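Local atomic coordinates of H/ACA ribonucleoprotein complex non-core subunit NAF1 (Saccharomyces cerevisiae, PDB entry 2V3M), a protein that binds RNA and takes part in assembling box H/ACA small nucleolar ribonucleoproteins, leaving before maturity when GAR1 takes its place. Residues 22-27 against 66-71; 41-46 against 87-92. All coordinates share one frame; numbering follows the deposited sequence.

Overall arrangement
Both contacts involve the Gar1-like domain of NAF1, whose antiparallel strands curve round one hydrophobic core. Their segments alternate along the chain: 22-27, then 41-46, then 66-71, then 87-92, so the two pairings interlock in sequence. Interaction 1 lies at the surface, where the loop ahead of strand 30-40 packs on the start of strand 70-73; interaction 2 joins the neighbouring strands 43-48 and 85-89, partly buried. The centres are about 18 Å apart, yet the two meet through Ile-71, whose side chain packs on Ile-44, Ile-46 and Ile-88 inside the domain. The loop 22-27 thus covers the outside of a strand segment that feeds the core from its other side.

Interaction 1: 22-27 against 66-71; sequences YEISEK and EDRTLI
Arg-68, Ile-24 and Leu-70 carry this surface contact, in which the loop 22-27 lies across the turn leading into edge strand 70-73 of the Gar1-like domain's sheet. That turn is an Asx turn, Asp-67 OD1 accepting from both N and OG1 of Thr-69. Ile-24 points toward 66-71: its CD1 sits 3.5 Å from the carbonyl O of Arg-68 and 3.6 Å from CB of Leu-70, the Ile-24 and Leu-70 side chains meeting at about a right angle. With CG1 beside the backbone N (chi1 -56°), the second branch, CG2, is turned to the edge of the Arg-68 guanidinium. Ile-24 also touches Cys-64 and Val-112. Leu-70 CD2 reaches the ring edge of Tyr-22. The arginine runs alongside the loop backbone, where its NH1 donates to the carbonyl of Thr-28, and the carbonyl O of Glu-26 stands over one guanidinium face, toward its rim. Glu-26 adds a salt bridge, OE1 to Arg-68 NE at 3.4 Å; OE1 sits off the guanidinium plane, so this pairing rests on charge alone. The chemistry is therefore divided: apolar packing seats the loop at Ile-24, while one arginine holds the chain beyond through a directed bond and an electrostatic pairing.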
loop_
_atom_site.group_PDB
_atom_site.type_symbol
_atom_site.label_atom_id
_atom_site.label_comp_id
_atom_site.label_asym_id
_atom_site.label_seq_id
_atom_site.Cartn_x
_atom_site.Cartn_y
_atom_site.Cartn_z
ATOM N N TYR A 22 -22.430 13.305 1.639
ATOM C CA TYR A 22 -21.433 14.311 1.903
ATOM C C TYR A 22 -20.718 14.544 0.613
ATOM O O TYR A 22 -20.121 13.632 -0.010
ATOM C CB TYR A 22 -20.421 13.849 2.938
ATOM C CG TYR A 22 -19.317 14.835 3.214
ATOM C CD1 TYR A 22 -19.597 16.014 3.870
ATOM C CD2 TYR A 22 -17.987 14.580 2.816
ATOM C CE1 TYR A 22 -18.635 16.924 4.151
ATOM C CE2 TYR A 22 -16.969 15.502 3.108
ATOM C CZ TYR A 22 -17.349 16.692 3.783
ATOM O OH TYR A 22 -16.506 17.701 4.148
ATOM N N GLU A 23 -20.779 15.797 0.212
ATOM C CA GLU A 23 -19.999 16.235 -0.918
ATOM C C GLU A 23 -19.198 17.460 -0.625
ATOM O O GLU A 23 -19.726 18.414 -0.032
ATOM C CB GLU A 23 -20.908 16.667 -1.986
ATOM C CG GLU A 23 -21.825 15.679 -2.269
ATOM C CD GLU A 23 -22.451 15.966 -3.545
ATOM O OE1 GLU A 23 -22.305 15.080 -4.363
ATOM O OE2 GLU A 23 -23.034 17.051 -3.766
ATOM N N ILE A 24 -17.939 17.455 -1.092
ATOM C CA ILE A 24 -17.114 18.631 -0.908
ATOM C C ILE A 24 -17.701 19.723 -1.767
ATOM O O ILE A 24 -17.883 19.607 -2.979
ATOM C CB ILE A 24 -15.669 18.401 -1.212
ATOM C CG1 ILE A 24 -15.136 17.242 -0.354
ATOM C CG2 ILE A 24 -14.920 19.646 -0.908
ATOM C CD1 ILE A 24 -14.724 15.913 -1.107
ATOM N N SER A 25 -18.054 20.788 -1.105
ATOM C CA SER A 25 -18.573 21.954 -1.787
ATOM C C SER A 25 -17.518 22.618 -2.737
ATOM O O SER A 25 -16.316 22.671 -2.457
ATOM C CB SER A 25 -19.084 22.896 -0.703
ATOM O OG SER A 25 -19.113 24.213 -1.145
ATOM N N GLU A 26 -17.966 23.142 -3.863
ATOM C CA GLU A 26 -17.037 23.710 -4.857
ATOM C C GLU A 26 -16.282 24.980 -4.454
ATOM O O GLU A 26 -15.307 25.412 -5.083
ATOM C CB GLU A 26 -17.836 24.050 -6.072
ATOM C CG GLU A 26 -17.062 23.959 -7.322
ATOM C CD GLU A 26 -17.012 22.604 -7.936
ATOM O OE1 GLU A 26 -16.382 21.748 -7.414
ATOM O OE2 GLU A 26 -17.535 22.368 -8.999
ATOM N N LYS A 27 -16.807 25.606 -3.421
ATOM C CA LYS A 27 -16.177 26.734 -2.803
ATOM C C LYS A 27 -14.974 26.331 -2.005
ATOM O O LYS A 27 -14.068 27.131 -1.912
ATOM C CB LYS A 27 -17.087 27.317 -1.751
ATOM C CG LYS A 27 -18.335 27.632 -2.171
ATOM C CD LYS A 27 -18.182 28.868 -2.875
ATOM C CE LYS A 27 -19.481 29.339 -3.185
ATOM N NZ LYS A 27 -20.285 28.195 -3.426
ATOM N N GLU A 66 -8.765 16.074 -7.552
ATOM C CA GLU A 66 -8.980 17.432 -8.071
ATOM C C GLU A 66 -10.400 17.711 -8.443
ATOM O O GLU A 66 -10.821 18.849 -8.444
ATOM C CB GLU A 66 -8.106 17.653 -9.285
ATOM C CG GLU A 66 -7.775 19.050 -9.519
ATOM C CD GLU A 66 -6.645 19.222 -10.504
ATOM O OE1 GLU A 66 -6.135 20.326 -10.593
ATOM O OE2 GLU A 66 -6.251 18.249 -11.183
ATOM N N ASP A 67 -11.167 16.713 -8.851
ATOM C CA ASP A 67 -12.550 17.063 -9.234
ATOM C C ASP A 67 -13.459 17.010 -8.014
ATOM O O ASP A 67 -14.679 16.950 -8.104
ATOM C CB ASP A 67 -13.106 16.165 -10.319
ATOM C CG ASP A 67 -13.098 14.690 -9.939
ATOM O OD1 ASP A 67 -12.599 14.349 -8.843
ATOM O OD2 ASP A 67 -13.560 13.853 -10.775
ATOM N N ARG A 68 -12.851 17.010 -6.856
ATOM C CA ARG A 68 -13.596 16.897 -5.625
ATOM C C ARG A 68 -14.344 15.564 -5.366
ATOM O O ARG A 68 -15.250 15.484 -4.548
ATOM C CB ARG A 68 -14.488 18.098 -5.441
ATOM C CG ARG A 68 -13.753 19.326 -4.990
ATOM C CD ARG A 68 -14.439 20.561 -5.409
ATOM N NE ARG A 68 -13.463 21.622 -5.665
ATOM C CZ ARG A 68 -13.026 22.490 -4.747
ATOM N NH1 ARG A 68 -13.440 22.375 -3.489
ATOM N NH2 ARG A 68 -12.139 23.452 -5.053
ATOM N N THR A 69 -13.901 14.516 -6.047
ATOM C CA THR A 69 -14.352 13.189 -5.776
ATOM C C THR A 69 -13.751 12.859 -4.422
ATOM O O THR A 69 -12.548 12.889 -4.214
ATOM C CB THR A 69 -13.885 12.191 -6.822
ATOM O OG1 THR A 69 -14.540 12.468 -8.066
ATOM C CG2 THR A 69 -14.271 10.816 -6.364
ATOM N N LEU A 70 -14.618 12.576 -3.469
ATOM C CA LEU A 70 -14.205 12.326 -2.127
ATOM C C LEU A 70 -13.579 10.932 -1.953
ATOM O O LEU A 70 -14.276 9.924 -2.267
ATOM C CB LEU A 70 -15.428 12.419 -1.269
ATOM C CG LEU A 70 -15.275 11.626 0.059
ATOM C CD1 LEU A 70 -14.571 12.522 1.048
ATOM C CD2 LEU A 70 -16.597 11.032 0.735
ATOM N N ILE A 71 -12.324 10.867 -1.435
ATOM C CA ILE A 71 -11.683 9.610 -1.185
ATOM C C ILE A 71 -12.037 9.048 0.193
ATOM O O ILE A 71 -12.669 8.006 0.401
ATOM C CB ILE A 71 -10.240 9.699 -1.272
ATOM C CG1 ILE A 71 -9.833 10.085 -2.719
ATOM C CG2 ILE A 71 -9.703 8.321 -0.792
ATOM C CD1 ILE A 71 -8.371 10.180 -2.944
#

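Interaction 2: 41-46 against 87-92. With SO4 (sulfate ion), chain G.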
loop_
_atom_site.group_PDB
_atom_site.type_symbol
_atom_site.label_atom_id
_atom_site.label_comp_id
_atom_site.label_asym_id
_atom_site.label_seq_id
_atom_site.Cartn_x
_atom_site.Cartn_y
_atom_site.Cartn_z
ATOM N N GLU A 41 -7.957 -4.172 -1.187
ATOM C CA GLU A 41 -8.693 -4.541 -0.012
ATOM C C GLU A 41 -9.308 -3.388 0.665
ATOM O O GLU A 41 -9.059 -3.153 1.816
ATOM C CB GLU A 41 -7.818 -5.319 0.949
ATOM C CG GLU A 41 -8.030 -6.846 0.738
ATOM C CD GLU A 41 -7.166 -7.659 1.697
ATOM O OE1 GLU A 41 -7.609 -8.750 2.144
ATOM O OE2 GLU A 41 -6.049 -7.163 1.999
ATOM N N ASN A 42 -10.121 -2.668 -0.071
ATOM C CA ASN A 42 -10.725 -1.461 0.454
ATOM C C ASN A 42 -9.732 -0.499 1.053
ATOM O O ASN A 42 -10.180 0.492 1.655
ATOM C CB ASN A 42 -11.814 -1.739 1.477
ATOM C CG ASN A 42 -13.013 -2.411 0.888
ATOM O OD1 ASN A 42 -13.507 -2.087 -0.205
ATOM N ND2 ASN A 42 -13.513 -3.355 1.624
ATOM N N ASN A 43 -8.417 -0.705 0.916
ATOM C CA ASN A 43 -7.507 0.404 1.246
ATOM C C ASN A 43 -7.103 1.246 0.043
ATOM O O ASN A 43 -6.886 0.679 -1.052
ATOM C CB ASN A 43 -6.279 -0.092 1.892
ATOM C CG ASN A 43 -6.578 -0.812 3.176
ATOM O OD1 ASN A 43 -6.606 -0.192 4.281
ATOM N ND2 ASN A 43 -6.760 -2.166 3.081
ATOM N N ILE A 44 -7.005 2.559 0.240
ATOM C CA ILE A 44 -6.498 3.435 -0.770
ATOM C C ILE A 44 -5.188 4.008 -0.198
ATOM O O ILE A 44 -5.116 4.458 0.959
ATOM C CB ILE A 44 -7.506 4.580 -1.058
ATOM C CG1 ILE A 44 -8.777 4.042 -1.669
ATOM C CG2 ILE A 44 -6.910 5.638 -1.947
ATOM C CD1 ILE A 44 -8.550 3.082 -2.698
ATOM N N ILE A 45 -4.151 3.967 -1.010
ATOM C CA ILE A 45 -2.847 4.391 -0.585
ATOM C C ILE A 45 -2.427 5.653 -1.367
ATOM O O ILE A 45 -2.423 5.628 -2.586
ATOM C CB ILE A 45 -1.825 3.336 -0.879
ATOM C CG1 ILE A 45 -2.039 2.182 0.026
ATOM C CG2 ILE A 45 -0.473 3.855 -0.613
ATOM C CD1 ILE A 45 -2.638 2.400 1.213
ATOM N N ILE A 46 -2.035 6.698 -0.665
ATOM C CA ILE A 46 -1.582 7.945 -1.293
ATOM C C ILE A 46 -0.117 8.228 -0.945
ATOM O O ILE A 46 0.290 8.062 0.237
ATOM C CB ILE A 46 -2.496 9.131 -0.812
ATOM C CG1 ILE A 46 -3.921 8.693 -1.188
ATOM C CG2 ILE A 46 -2.043 10.543 -1.410
ATOM C CD1 ILE A 46 -4.865 9.636 -1.223
ATOM N N ARG A 87 -2.689 5.914 4.336
ATOM C CA ARG A 87 -3.649 4.856 4.036
ATOM C C ARG A 87 -5.054 5.221 4.475
ATOM O O ARG A 87 -5.272 5.600 5.682
ATOM C CB ARG A 87 -3.169 3.635 4.735
ATOM C CG ARG A 87 -3.933 2.357 4.498
ATOM C CD ARG A 87 -3.405 1.359 5.597
ATOM N NE ARG A 87 -4.535 0.717 6.188
ATOM C CZ ARG A 87 -4.769 0.528 7.477
ATOM N NH1 ARG A 87 -3.930 0.881 8.424
ATOM N NH2 ARG A 87 -5.874 -0.109 7.830
ATOM N N ILE A 88 -5.995 5.150 3.509
ATOM C CA ILE A 88 -7.428 5.454 3.762
ATOM C C ILE A 88 -8.179 4.140 3.615
ATOM O O ILE A 88 -8.215 3.579 2.548
ATOM C CB ILE A 88 -7.990 6.497 2.795
ATOM C CG1 ILE A 88 -7.338 7.843 2.998
ATOM C CG2 ILE A 88 -9.462 6.713 3.103
ATOM C CD1 ILE A 88 -6.495 8.241 1.971
ATOM N N LYS A 89 -8.710 3.629 4.697
ATOM C CA LYS A 89 -9.479 2.452 4.617
ATOM C C LYS A 89 -10.930 2.756 4.430
ATOM O O LYS A 89 -11.462 3.398 5.326
ATOM C CB LYS A 89 -9.348 1.745 5.922
ATOM C CG LYS A 89 -10.288 0.601 6.105
ATOM C CD LYS A 89 -9.913 -0.586 5.264
ATOM C CE LYS A 89 -10.567 -1.796 5.932
ATOM N NZ LYS A 89 -10.247 -3.110 5.318
ATOM N N LEU A 90 -11.553 2.332 3.297
ATOM C CA LEU A 90 -12.966 2.558 3.044
ATOM C C LEU A 90 -13.801 1.428 3.739
ATOM O O LEU A 90 -13.344 0.295 3.886
ATOM C CB LEU A 90 -13.238 2.612 1.570
ATOM C CG LEU A 90 -12.519 3.688 0.793
ATOM C CD1 LEU A 90 -12.838 3.557 -0.662
ATOM C CD2 LEU A 90 -12.886 5.030 1.251
ATOM N N PRO A 91 -15.026 1.743 4.202
ATOM C CA PRO A 91 -15.921 0.701 4.723
ATOM C C PRO A 91 -16.498 -0.124 3.581
ATOM O O PRO A 91 -16.360 0.277 2.398
ATOM C CB PRO A 91 -17.031 1.520 5.389
ATOM C CG PRO A 91 -17.052 2.823 4.714
ATOM C CD PRO A 91 -15.646 3.087 4.267
ATOM N N ASP A 92 -17.137 -1.236 3.909
ATOM C CA ASP A 92 -17.814 -2.070 2.909
ATOM C C ASP A 92 -18.886 -1.410 2.078
ATOM O O ASP A 92 -19.106 -1.791 0.931
ATOM C CB ASP A 92 -18.497 -3.212 3.605
ATOM C CG ASP A 92 -17.525 -4.187 4.130
ATOM O OD1 ASP A 92 -16.438 -3.729 4.558
ATOM O OD2 ASP A 92 -17.849 -5.406 4.095
HETATM S S SO4 G . -8.556 -5.898 -3.860
HETATM O O1 SO4 G . -7.669 -6.519 -2.870
HETATM O O2 SO4 G . -7.781 -5.029 -4.761
HETATM O O3 SO4 G . -9.248 -6.898 -4.656
HETATM O O4 SO4 G . -9.594 -5.186 -3.111
#
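Two adjacent antiparallel strands of the Gar1-like domain, 43-48 and 85-89, pair here, their short segments 43-46 and 87-89 running at 160° to each other. Ile-44 and Ile-88 form the hydrogen-bonded pair, each N donating to the other's O at 2.8 Å; beyond the strand end, Leu-90 N continues the pairing to Asn-42 O. Asn-43 with Lys-89 and Ile-45 with Arg-87 are the flanking non-hydrogen-bonded pairs, sharing one face. There Arg-87 NE donates to Asn-43 OD1 at 3.0 Å, almost straight at 176°. The oxygen lies in the guanidinium plane, but the donor stands above the carbonyl plane of the amide. The arginine CG, anti to the backbone N (chi1 -175°), lies 3.5 Å from Ile-45 CD1; its NH1 pairs with Glu-76. Were Arg-87 an alanine, Asn-43 OD1 would probably lose its straight N-H donor, Glu-76 its charge partner and Ile-45 CD1 the CG it packs on. Lys-89 CD passes 3.5 Å from the same OD1. On the opposite face Ile-46 CD1 meets Ile-88 CD1 at 3.8 Å. At the start of 41-46, Glu-41 N donates to O4 of a sulfate, probably from the crystallisation liquor, while Glu-41 OE2 is hydrogen-bonded to His-47 of the second subunit. This is an antiparallel strand pair of the Gar1-like beta domain: Ile-44, Ile-46 and Ile-88 face the core with Phe-63 and Ile-71, and the mixed face partly meets the second subunit.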